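Local coordinates for protein beta-glucanase (Clostridium thermocellum, PDB 3WVJ) that hydrolyses mixed-linkage beta-1,3-1,4-glucans such as lichenan, as a glycoside hydrolase family 16 enzyme with a beta-jellyroll fold, at residues 50-55 and 200-205; 44-49 and 207-212. One frame throughout, in Å; residues are numbered along the deposited sequence.

From the N terminus, after several short strands the chain reaches strand 46-53, on which the first segments of both contacts largely lie: 44-49 for contact 2, then 50-55 for contact 1. Some 145 residues later, after most of the jellyroll has been built, it returns as strand 204-214, entering through 200-205 and going on into 207-212. Because the two strands are antiparallel, the order reverses: contact 1 closes the inner loop and contact 2 the outer one that encloses it. Their centres lie about 18 Å apart along one strand pair, and they meet where Gln205 CB packs 3.2 Å from Leu49 O. Together they tie an early strand to the last one of the fold.

Contact 1. Residues 50-55 and 200-205; sequences TLDREY and GRTPLQ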
loop_
_atom_site.group_PDB
_atom_site.type_symbol
_atom_site.label_atom_id
_atom_site.label_comp_id
_atom_site.label_asym_id
_atom_site.label_seq_id
_atom_site.Cartn_x
_atom_site.Cartn_y
_atom_site.Cartn_z
ATOM N N THR A 50 0.228 12.126 4.595
ATOM C CA THR A 50 -0.253 12.770 5.828
ATOM C C THR A 50 -1.763 12.767 5.848
ATOM O O THR A 50 -2.398 13.312 4.947
ATOM C CB THR A 50 0.273 14.212 5.998
ATOM O OG1 THR A 50 1.705 14.190 5.938
ATOM C CG2 THR A 50 -0.141 14.781 7.348
ATOM N N LEU A 51 -2.304 12.098 6.858
ATOM C CA LEU A 51 -3.725 12.067 7.145
ATOM C C LEU A 51 -3.959 13.220 8.090
ATOM O O LEU A 51 -3.274 13.384 9.124
ATOM C CB LEU A 51 -4.072 10.796 7.835
ATOM C CG LEU A 51 -5.424 10.698 8.556
ATOM C CD1 LEU A 51 -6.540 10.991 7.587
ATOM C CD2 LEU A 51 -5.612 9.301 9.128
ATOM N N ASP A 52 -4.900 14.051 7.709
ATOM C CA ASP A 52 -5.173 15.287 8.407
ATOM C C ASP A 52 -6.647 15.613 8.234
ATOM O O ASP A 52 -7.356 15.043 7.367
ATOM C CB ASP A 52 -4.246 16.405 7.911
ATOM C CG ASP A 52 -4.132 17.559 8.905
ATOM O OD1 ASP A 52 -4.589 17.510 10.074
ATOM O OD2 ASP A 52 -3.594 18.578 8.504
ATOM N N ARG A 53 -7.139 16.458 9.113
ATOM C CA ARG A 53 -8.486 16.902 9.051
ATOM C C ARG A 53 -8.672 17.645 7.752
ATOM O O ARG A 53 -7.717 18.246 7.227
ATOM C CB ARG A 53 -8.767 17.826 10.236
ATOM C CG ARG A 53 -10.253 18.094 10.491
ATOM C CD ARG A 53 -10.537 18.221 11.972
ATOM N NE ARG A 53 -10.286 16.917 12.585
ATOM C CZ ARG A 53 -9.825 16.730 13.825
ATOM N NH1 ARG A 53 -9.566 17.766 14.623
ATOM N NH2 ARG A 53 -9.627 15.491 14.265
ATOM N N GLU A 54 -9.905 17.615 7.250
ATOM C CA GLU A 54 -10.274 18.229 5.990
ATOM C C GLU A 54 -11.363 19.177 6.302
ATOM O O GLU A 54 -12.225 18.823 7.051
ATOM C CB GLU A 54 -10.806 17.161 4.999
ATOM C CG GLU A 54 -11.731 17.695 3.908
ATOM C CD GLU A 54 -10.971 18.231 2.680
ATOM O OE1 GLU A 54 -9.961 18.974 2.815
ATOM O OE2 GLU A 54 -11.385 17.888 1.542
ATOM N N TYR A 55 -11.347 20.362 5.698
ATOM C CA TYR A 55 -12.287 21.432 6.042
ATOM C C TYR A 55 -13.267 21.800 4.930
ATOM O O TYR A 55 -12.854 22.161 3.837
ATOM C CB TYR A 55 -11.504 22.659 6.547
ATOM C CG TYR A 55 -10.968 22.354 7.916
ATOM C CD1 TYR A 55 -11.858 21.950 8.938
ATOM C CD2 TYR A 55 -9.592 22.362 8.189
ATOM C CE1 TYR A 55 -11.414 21.594 10.202
ATOM C CE2 TYR A 55 -9.128 22.041 9.473
ATOM C CZ TYR A 55 -10.046 21.656 10.478
ATOM O OH TYR A 55 -9.645 21.308 11.767
ATOM N N GLY A 200 -9.797 10.048 15.394
ATOM C CA GLY A 200 -10.012 11.426 14.908
ATOM C C GLY A 200 -8.747 12.247 15.103
ATOM O O GLY A 200 -8.712 13.437 14.809
ATOM N N ARG A 201 -7.700 11.585 15.572
ATOM C CA ARG A 201 -6.442 12.210 15.858
ATOM C C ARG A 201 -5.606 12.490 14.608
ATOM O O ARG A 201 -5.383 11.604 13.760
ATOM C CB ARG A 201 -5.733 11.345 16.888
ATOM C CG ARG A 201 -4.358 10.810 16.556
ATOM C CD ARG A 201 -3.307 11.764 17.051
ATOM N NE ARG A 201 -3.818 12.375 18.273
ATOM C CZ ARG A 201 -3.345 13.456 18.922
ATOM N NH1 ARG A 201 -2.260 14.124 18.523
ATOM N NH2 ARG A 201 -3.981 13.862 20.021
ATOM N N THR A 202 -5.132 13.728 14.509
ATOM C CA THR A 202 -4.348 14.193 13.345
ATOM C C THR A 202 -3.229 15.155 13.834
ATOM O O THR A 202 -3.222 15.547 14.996
ATOM C CB THR A 202 -5.251 14.928 12.353
ATOM O OG1 THR A 202 -5.972 15.907 13.067
ATOM C CG2 THR A 202 -6.319 13.950 11.755
ATOM N N PRO A 203 -2.222 15.450 12.983
ATOM C CA PRO A 203 -1.884 14.755 11.732
ATOM C C PRO A 203 -1.328 13.404 12.124
ATOM O O PRO A 203 -0.914 13.235 13.268
ATOM C CB PRO A 203 -0.746 15.640 11.138
ATOM C CG PRO A 203 -0.284 16.476 12.278
ATOM C CD PRO A 203 -1.477 16.717 13.129
ATOM N N LEU A 204 -1.311 12.471 11.190
ATOM C CA LEU A 204 -0.633 11.180 11.273
ATOM C C LEU A 204 0.094 11.017 9.930
ATOM O O LEU A 204 -0.399 11.496 8.933
ATOM C CB LEU A 204 -1.673 10.052 11.351
ATOM C CG LEU A 204 -2.367 9.927 12.708
ATOM C CD1 LEU A 204 -3.526 8.923 12.711
ATOM C CD2 LEU A 204 -1.365 9.556 13.792
ATOM N N GLN A 205 1.214 10.307 9.884
ATOM C CA GLN A 205 1.941 10.111 8.626
ATOM C C GLN A 205 2.581 8.744 8.556
ATOM O O GLN A 205 2.972 8.165 9.564
ATOM C CB GLN A 205 3.063 11.139 8.410
ATOM C CG GLN A 205 2.910 12.466 9.113
ATOM C CD GLN A 205 4.151 13.358 9.003
ATOM O OE1 GLN A 205 5.186 13.065 9.596
ATOM N NE2 GLN A 205 4.047 14.451 8.198
#
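Two backbone hydrogen bonds join Leu51 and Leu204 in both directions: Leu51 N to Leu204 O at 2.9 Å, and Leu204 N to Leu51 O at 3.0 Å, both fairly straight. The same two carbonyl oxygens each accept a second, weaker approach from a CA-H, Thr50 CA on Leu204 O and Pro203 CA on Leu51 O. This bonding defines an antiparallel pairing with Leu51 and Leu204 as the hydrogen-bonded pair and Thr50 and Gln205 as the non-hydrogen-bonded one. It marks the end of strand 46-53 and the start of strand 204-214 in the jellyroll sandwich; a cis peptide before Pro203 lies just ahead of the latter strand.

Apolar contact follows the alternation of the strands. Leu51 and Leu204 lie side by side on one face, CD2 of the former 4.2 Å from CD1 of the latter, and both rest on Ile89 of strand 89-97. On the other face, a chi1 of -56° places Thr50 OG1 beside the backbone N and turns CG2 anti to it, alongside Pro203 and within 3.9 Å of its CB.

Polar side chains complete the contact. Gln205 NE2 donates to Thr50 OG1 at 3.3 Å, a long bond whose acceptor is tilted 21° out of the amide plane. Asp52 lies crosswise to Thr202, OD1 of the aspartate standing 3.5 Å from CB of the threonine; the same oxygen accepts a weak bond from Arg53 N. From the threonine side, Thr202 CG2 approaches that Arg53 N to 3.7 Å.

Contact 2. Residues 44-49 and 207-212; sequences NGKMIL and EYEYVK
Strands 46-53 and 204-214 of the family 16 beta-jellyroll meet here as antiparallel neighbours; the axes of 46-49 and 207-212 approach to 4.5 Å, with directions 141° apart. Met47 and Tyr208 form the hydrogen-bonded pair: Met47 N to Tyr208 O and Tyr208 N to Met47 O both measure 2.9 Å. Ile48 and Glu207 follow as the non-hydrogen-bonded pair. Past Tyr208 on the other side, Glu209 and Tyr210 together stand opposite Arg80 of strand 75-82, a classic beta bulge.

On the face of Met47 and Tyr208 the contact is a Met-aromatic one. Met47 CG is anti to the backbone N (chi1 -179°), and the chain then folds through chi2 and chi3, bringing CE to 3.6 Å from Tyr208 CD2, while SD stands 5.0 Å from the ring centroid and 50° off its normal, an oblique approach. Farther along the ring, Leu49 CD1 comes within 3.8 Å of Tyr208 CE2, also obliquely. Met183 of strand 179-187 touches both Met47 and Tyr208, and the phenol OH is hydrogen-bonded to Ser92 O.

Across the sheet, Lys46 extends between two glutamates. Its CD lies 3.8 Å from Glu207 OE1, and its aliphatic chain runs beside that of Glu209. Since Lys46 NZ remains 4.6 Å from Glu209 OE2 and 4.8 Å from Glu207 OE1, the opposite charges probably attract at longer range without a salt bridge; Glu209 OE2 also has a long, weak ion pair with Arg80. The two faces thus differ in chemistry: a buried tyrosine with its hydroxyl satisfied on one, and on the other lysine methylenes lying against partly exposed glutamate chains and carboxylates.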
loop_
_atom_site.group_PDB
_atom_site.type_symbol
_atom_site.label_atom_id
_atom_site.label_comp_id
_atom_site.label_asym_id
_atom_site.label_seq_id
_atom_site.Cartn_x
_atom_site.Cartn_y
_atom_site.Cartn_z
ATOM N N ASN A 44 13.418 14.521 3.771
ATOM C CA ASN A 44 14.437 13.642 4.399
ATOM C C ASN A 44 14.749 12.367 3.689
ATOM O O ASN A 44 15.031 11.305 4.318
ATOM C CB ASN A 44 14.189 13.295 5.855
ATOM C CG ASN A 44 13.495 14.380 6.609
ATOM O OD1 ASN A 44 12.278 14.550 6.477
ATOM N ND2 ASN A 44 14.225 15.075 7.439
ATOM N N GLY A 45 14.709 12.473 2.377
ATOM C CA GLY A 45 14.817 11.289 1.549
ATOM C C GLY A 45 13.540 10.486 1.397
ATOM O O GLY A 45 13.544 9.444 0.668
ATOM N N LYS A 46 12.457 10.948 2.044
ATOM C CA LYS A 46 11.178 10.155 2.066
ATOM C C LYS A 46 9.951 10.762 1.384
ATOM O O LYS A 46 9.899 11.958 1.138
ATOM C CB LYS A 46 10.908 9.678 3.493
ATOM C CG LYS A 46 12.187 9.001 3.977
ATOM C CD LYS A 46 12.382 9.065 5.432
ATOM C CE LYS A 46 13.879 8.817 5.666
ATOM N NZ LYS A 46 14.211 9.277 7.020
ATOM N N MET A 47 9.027 9.894 0.959
ATOM C CA MET A 47 7.738 10.327 0.551
ATOM C C MET A 47 6.871 10.220 1.799
ATOM O O MET A 47 6.942 9.212 2.565
ATOM C CB MET A 47 7.258 9.450 -0.591
ATOM C CG MET A 47 5.896 9.842 -1.122
ATOM S SD MET A 47 4.547 9.065 -0.185
ATOM C CE MET A 47 4.469 7.437 -0.922
ATOM N N ILE A 48 6.089 11.261 2.076
ATOM C CA ILE A 48 5.280 11.307 3.305
ATOM C C ILE A 48 3.794 11.334 2.890
ATOM O O ILE A 48 3.418 12.072 1.987
ATOM C CB ILE A 48 5.706 12.502 4.150
ATOM C CG1 ILE A 48 7.175 12.312 4.443
ATOM C CG2 ILE A 48 4.955 12.547 5.458
ATOM C CD1 ILE A 48 7.570 12.879 5.753
ATOM N N LEU A 49 2.982 10.437 3.463
ATOM C CA LEU A 49 1.555 10.538 3.342
ATOM C C LEU A 49 1.038 11.070 4.652
ATOM O O LEU A 49 1.397 10.555 5.716
ATOM C CB LEU A 49 0.899 9.139 3.101
ATOM C CG LEU A 49 1.317 8.414 1.827
ATOM C CD1 LEU A 49 0.477 7.105 1.769
ATOM C CD2 LEU A 49 1.018 9.256 0.604
ATOM N N GLU A 207 5.705 6.986 6.120
ATOM C CA GLU A 207 6.871 7.448 5.354
ATOM C C GLU A 207 7.469 6.299 4.566
ATOM O O GLU A 207 7.477 5.140 5.002
ATOM C CB GLU A 207 7.865 8.049 6.311
ATOM C CG GLU A 207 7.255 8.939 7.383
ATOM C CD GLU A 207 8.346 9.662 8.157
ATOM O OE1 GLU A 207 9.522 9.369 7.903
ATOM O OE2 GLU A 207 8.056 10.533 8.989
ATOM N N TYR A 208 7.911 6.597 3.359
ATOM C CA TYR A 208 8.388 5.562 2.438
ATOM C C TYR A 208 9.733 6.022 1.923
ATOM O O TYR A 208 9.840 7.151 1.533
ATOM C CB TYR A 208 7.391 5.422 1.270
ATOM C CG TYR A 208 5.957 5.032 1.712
ATOM C CD1 TYR A 208 5.510 3.722 1.560
ATOM C CD2 TYR A 208 5.082 5.955 2.314
ATOM C CE1 TYR A 208 4.241 3.344 1.961
ATOM C CE2 TYR A 208 3.821 5.572 2.770
ATOM C CZ TYR A 208 3.397 4.254 2.549
ATOM O OH TYR A 208 2.167 3.763 2.928
ATOM N N GLU A 209 10.735 5.156 1.857
ATOM C CA GLU A 209 12.023 5.563 1.248
ATOM C C GLU A 209 12.141 5.147 -0.199
ATOM O O GLU A 209 12.780 5.829 -0.978
ATOM C CB GLU A 209 13.216 4.985 1.997
ATOM C CG GLU A 209 13.235 5.248 3.486
ATOM C CD GLU A 209 14.550 4.829 4.078
ATOM O OE1 GLU A 209 15.390 4.314 3.289
ATOM O OE2 GLU A 209 14.767 5.061 5.288
ATOM N N TYR A 210 11.579 3.991 -0.529
ATOM C CA TYR A 210 11.661 3.506 -1.915
ATOM C C TYR A 210 10.578 2.464 -2.236
ATOM O O TYR A 210 9.863 1.989 -1.349
ATOM C CB TYR A 210 13.041 2.947 -2.271
ATOM C CG TYR A 210 13.524 1.645 -1.608
ATOM C CD1 TYR A 210 12.885 0.416 -1.850
ATOM C CD2 TYR A 210 14.653 1.646 -0.795
ATOM C CE1 TYR A 210 13.325 -0.755 -1.240
ATOM C CE2 TYR A 210 15.113 0.485 -0.215
ATOM C CZ TYR A 210 14.454 -0.699 -0.458
ATOM O OH TYR A 210 14.926 -1.834 0.112
ATOM N N VAL A 211 10.507 2.154 -3.522
ATOM C CA VAL A 211 9.712 1.082 -4.093
ATOM C C VAL A 211 10.575 0.549 -5.242
ATOM O O VAL A 211 11.163 1.339 -6.046
ATOM C CB VAL A 211 8.420 1.656 -4.648
ATOM C CG1 VAL A 211 7.819 0.724 -5.686
ATOM C CG2 VAL A 211 7.443 1.936 -3.537
ATOM N N LYS A 212 10.730 -0.775 -5.269
ATOM C CA LYS A 212 11.514 -1.485 -6.282
ATOM C C LYS A 212 10.717 -2.661 -6.810
ATOM O O LYS A 212 9.947 -3.338 -6.065
ATOM C CB LYS A 212 12.850 -1.957 -5.715
ATOM C CG LYS A 212 13.778 -0.824 -5.333
ATOM C CD LYS A 212 14.919 -1.269 -4.436
ATOM C CE LYS A 212 15.937 -0.149 -4.300
ATOM N NZ LYS A 212 17.121 -0.595 -3.510
#